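Local atomic coordinates of RagB/SusD domain protein (Flavobacterium johnsoniae, PDB entry 5J5U), a protein that probably binds chitin or chitin oligosaccharides as the SusD-like protein of a polysaccharide utilization locus for chitin conversion. Residues A[258-263]-A[410-415]. Sequence-based numbering, arbitrary orientation.
Sequences DHFSSL and TYLFNS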
ATOM      1  N   ASP A 258      15.454 -11.310   2.601  1.00 15.01           N
ATOM      2  CA  ASP A 258      14.912 -10.368   1.626  1.00 14.71           C
ATOM      3  C   ASP A 258      15.860  -9.198   1.407  1.00 14.50           C
ATOM      4  O   ASP A 258      16.436  -8.681   2.361  1.00 12.73           O
ATOM      5  CB  ASP A 258      13.541  -9.831   2.058  1.00 11.79           C
ATOM      6  CG  ASP A 258      12.454 -10.904   2.063  1.00 18.92           C
ATOM      7  OD1 ASP A 258      12.099 -11.422   0.969  1.00 14.92           O
ATOM      8  OD2 ASP A 258      11.936 -11.208   3.172  1.00 16.71           O
ATOM      9  N   HIS A 259      16.012  -8.799   0.139  1.00 16.00           N
ATOM     10  CA  HIS A 259      16.746  -7.591  -0.257  1.00 11.91           C
ATOM     11  C   HIS A 259      15.826  -6.694  -1.047  1.00 15.82           C
ATOM     12  O   HIS A 259      14.792  -7.148  -1.542  1.00 14.38           O
ATOM     13  CB  HIS A 259      17.959  -7.905  -1.129  1.00 11.38           C
ATOM     14  CG  HIS A 259      18.892  -8.928  -0.558  1.00 15.13           C
ATOM     15  ND1 HIS A 259      20.180  -8.622  -0.168  1.00 14.68           N
ATOM     16  CD2 HIS A 259      18.733 -10.253  -0.327  1.00 14.94           C
ATOM     17  CE1 HIS A 259      20.778  -9.717   0.269  1.00 15.16           C
ATOM     18  NE2 HIS A 259      19.920 -10.719   0.190  1.00 16.13           N
ATOM     19  N   PHE A 260      16.208  -5.431  -1.197  1.00 11.80           N
ATOM     20  CA  PHE A 260      15.510  -4.548  -2.122  1.00 14.37           C
ATOM     21  C   PHE A 260      15.863  -4.944  -3.545  1.00 14.01           C
ATOM     22  O   PHE A 260      16.924  -5.525  -3.803  1.00 16.07           O
ATOM     23  CB  PHE A 260      15.850  -3.068  -1.853  1.00 14.96           C
ATOM     24  CG  PHE A 260      15.410  -2.594  -0.494  1.00 16.48           C
ATOM     25  CD1 PHE A 260      14.102  -2.776  -0.078  1.00 14.24           C
ATOM     26  CD2 PHE A 260      16.298  -1.965   0.369  1.00 16.43           C
ATOM     27  CE1 PHE A 260      13.678  -2.356   1.165  1.00 11.31           C
ATOM     28  CE2 PHE A 260      15.874  -1.529   1.621  1.00 14.23           C
ATOM     29  CZ  PHE A 260      14.560  -1.728   2.018  1.00 13.96           C
ATOM     30  N   SER A 261      14.965  -4.686  -4.479  1.00 14.76           N
ATOM     31  CA  SER A 261      15.230  -5.101  -5.848  1.00 18.52           C
ATOM     32  C   SER A 261      16.269  -4.197  -6.517  1.00 16.52           C
ATOM     33  O   SER A 261      16.456  -3.051  -6.112  1.00 15.10           O
ATOM     34  CB  SER A 261      13.936  -5.107  -6.650  1.00 16.32           C
ATOM     35  OG  SER A 261      13.541  -3.788  -6.970  1.00 21.72           O
ATOM     36  N   SER A 262      16.936  -4.707  -7.545  1.00 16.62           N
ATOM     37  CA  SER A 262      17.884  -3.892  -8.304  1.00 16.92           C
ATOM     38  C   SER A 262      17.202  -2.650  -8.900  1.00 18.10           C
ATOM     39  O   SER A 262      17.811  -1.598  -9.022  1.00 16.96           O
ATOM     40  CB  SER A 262      18.548  -4.728  -9.408  1.00 16.84           C
ATOM     41  OG  SER A 262      17.586  -5.276 -10.306  1.00 17.13           O
ATOM     42  N   LEU A 263      15.933  -2.769  -9.274  1.00 19.07           N
ATOM     43  CA  LEU A 263      15.200  -1.630  -9.821  1.00 15.09           C
ATOM     44  C   LEU A 263      15.154  -0.450  -8.816  1.00 18.37           C
ATOM     45  O   LEU A 263      15.464   0.709  -9.158  1.00 21.67           O
ATOM     46  CB  LEU A 263      13.790  -2.067 -10.220  1.00 10.57           C
ATOM     47  CG  LEU A 263      12.889  -1.026 -10.892  1.00 16.16           C
ATOM     48  CD1 LEU A 263      13.405  -0.636 -12.285  1.00 14.40           C
ATOM     49  CD2 LEU A 263      11.443  -1.536 -10.946  1.00 11.80           C
ATOM     50  N   THR A 410       7.330   5.826  -2.088  1.00 16.27           N
ATOM     51  CA  THR A 410       6.576   6.201  -0.903  1.00 15.02           C
ATOM     52  C   THR A 410       5.776   5.022  -0.334  1.00 17.64           C
ATOM     53  O   THR A 410       5.653   4.891   0.894  1.00 19.94           O
ATOM     54  CB  THR A 410       5.647   7.396  -1.240  1.00 16.67           C
ATOM     55  OG1 THR A 410       6.450   8.581  -1.338  1.00 24.89           O
ATOM     56  CG2 THR A 410       4.591   7.616  -0.183  1.00 19.10           C
ATOM     57  N   TYR A 411       5.285   4.145  -1.218  1.00 11.89           N
ATOM     58  CA  TYR A 411       4.504   2.980  -0.814  1.00 11.91           C
ATOM     59  C   TYR A 411       5.337   1.782  -0.434  1.00 13.92           C
ATOM     60  O   TYR A 411       4.803   0.678  -0.309  1.00 13.03           O
ATOM     61  CB  TYR A 411       3.558   2.552  -1.928  1.00 13.65           C
ATOM     62  CG  TYR A 411       2.367   3.454  -2.135  1.00 13.96           C
ATOM     63  CD1 TYR A 411       1.632   3.945  -1.057  1.00 16.88           C
ATOM     64  CD2 TYR A 411       1.997   3.835  -3.403  1.00 13.30           C
ATOM     65  CE1 TYR A 411       0.541   4.787  -1.254  1.00 16.67           C
ATOM     66  CE2 TYR A 411       0.908   4.653  -3.617  1.00 17.98           C
ATOM     67  CZ  TYR A 411       0.186   5.133  -2.549  1.00 20.56           C
ATOM     68  OH  TYR A 411      -0.895   5.957  -2.797  1.00 19.09           O
ATOM     69  N   LEU A 412       6.641   1.975  -0.267  1.00 17.83           N
ATOM     70  CA  LEU A 412       7.496   0.886   0.201  1.00 15.10           C
ATOM     71  C   LEU A 412       7.022   0.432   1.580  1.00 15.59           C
ATOM     72  O   LEU A 412       6.598   1.266   2.376  1.00 16.17           O
ATOM     73  CB  LEU A 412       8.958   1.326   0.231  1.00 16.50           C
ATOM     74  CG  LEU A 412       9.985   0.213   0.403  1.00 12.91           C
ATOM     75  CD1 LEU A 412       9.871  -0.742  -0.759  1.00 10.61           C
ATOM     76  CD2 LEU A 412      11.428   0.801   0.519  1.00 13.38           C
ATOM     77  N   PHE A 413       7.046  -0.882   1.827  1.00 13.24           N
ATOM     78  CA  PHE A 413       6.473  -1.504   3.029  1.00 15.44           C
ATOM     79  C   PHE A 413       4.935  -1.465   3.068  1.00 18.40           C
ATOM     80  O   PHE A 413       4.325  -2.062   3.957  1.00 17.49           O
ATOM     81  CB  PHE A 413       7.037  -0.865   4.309  1.00 15.45           C
ATOM     82  CG  PHE A 413       8.534  -0.756   4.308  1.00 17.28           C
ATOM     83  CD1 PHE A 413       9.315  -1.842   3.960  1.00 16.29           C
ATOM     84  CD2 PHE A 413       9.160   0.453   4.597  1.00 20.38           C
ATOM     85  CE1 PHE A 413      10.695  -1.740   3.931  1.00 15.77           C
ATOM     86  CE2 PHE A 413      10.533   0.561   4.574  1.00 18.38           C
ATOM     87  CZ  PHE A 413      11.304  -0.534   4.250  1.00 16.84           C
ATOM     88  N   ASN A 414       4.322  -0.790   2.096  1.00 17.20           N
ATOM     89  CA  ASN A 414       2.877  -0.866   1.861  1.00 21.01           C
ATOM     90  C   ASN A 414       2.651  -1.254   0.401  1.00 16.03           C
ATOM     91  O   ASN A 414       2.136  -0.472  -0.396  1.00  8.16           O
ATOM     92  CB  ASN A 414       2.162   0.458   2.171  1.00 16.79           C
ATOM     93  CG  ASN A 414       0.660   0.269   2.360  1.00 22.59           C
ATOM     94  OD1 ASN A 414       0.107  -0.790   2.034  1.00 15.39           O
ATOM     95  ND2 ASN A 414      -0.012   1.301   2.847  1.00 21.77           N
ATOM     96  N   SER A 415       3.091  -2.461   0.065  1.00 14.62           N
ATOM     97  CA  SER A 415       3.197  -2.876  -1.317  1.00 15.13           C
ATOM     98  C   SER A 415       1.856  -3.073  -2.007  1.00 13.79           C
ATOM     99  O   SER A 415       1.805  -3.040  -3.238  1.00 12.91           O
ATOM    100  CB  SER A 415       4.022  -4.162  -1.431  1.00 13.80           C
ATOM    101  OG  SER A 415       5.360  -3.914  -1.054  1.00 15.09           O
TER
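The ring of Phe413 carries the CG of Leu412 over the centre of one face, 3.9 Å above its plane, and meets Phe260 with its far end. Phe413 CE1 lies 4.1 Å from Phe260 CE1, close to the plane of the Phe260 ring and at its edge; the CZ atoms of Phe260 and Phe413 are also 4.1 Å apart. Phe260 thus touches along its CE1-CZ edge, and its CE1 also approaches the CD2 methyl of Leu412 at 3.9 Å. The first torsion of Leu412 (chi1 -167°, CG anti to the backbone N) sets its branch point over the Phe413 ring, and the second (61°) turns CD2 toward Phe260. Leu412 and Phe413 are the two central residues of a type II beta turn from Tyr411 to Asn414, closed by a 2.9 Å hydrogen bond from Asn414 N to Tyr411 O. This turn connects helix 399-410 to helix 415-425 in the largely helical SusD-like fold, and its apolar corner packs against Phe260 of strand 259-260, which pairs antiparallel with strand 49-50. Phe260, Leu412 and Phe413 are all buried, and the two segments meet through apolar contacts without a hydrogen bond. Leu279 of helix 276-279 touches all three side chains, while Tyr49 packs on both phenylalanines. Beside this apolar cluster, Asn38 grips the turn's exit, its side chain hydrogen-bonding to Phe413 O and Ser415 N.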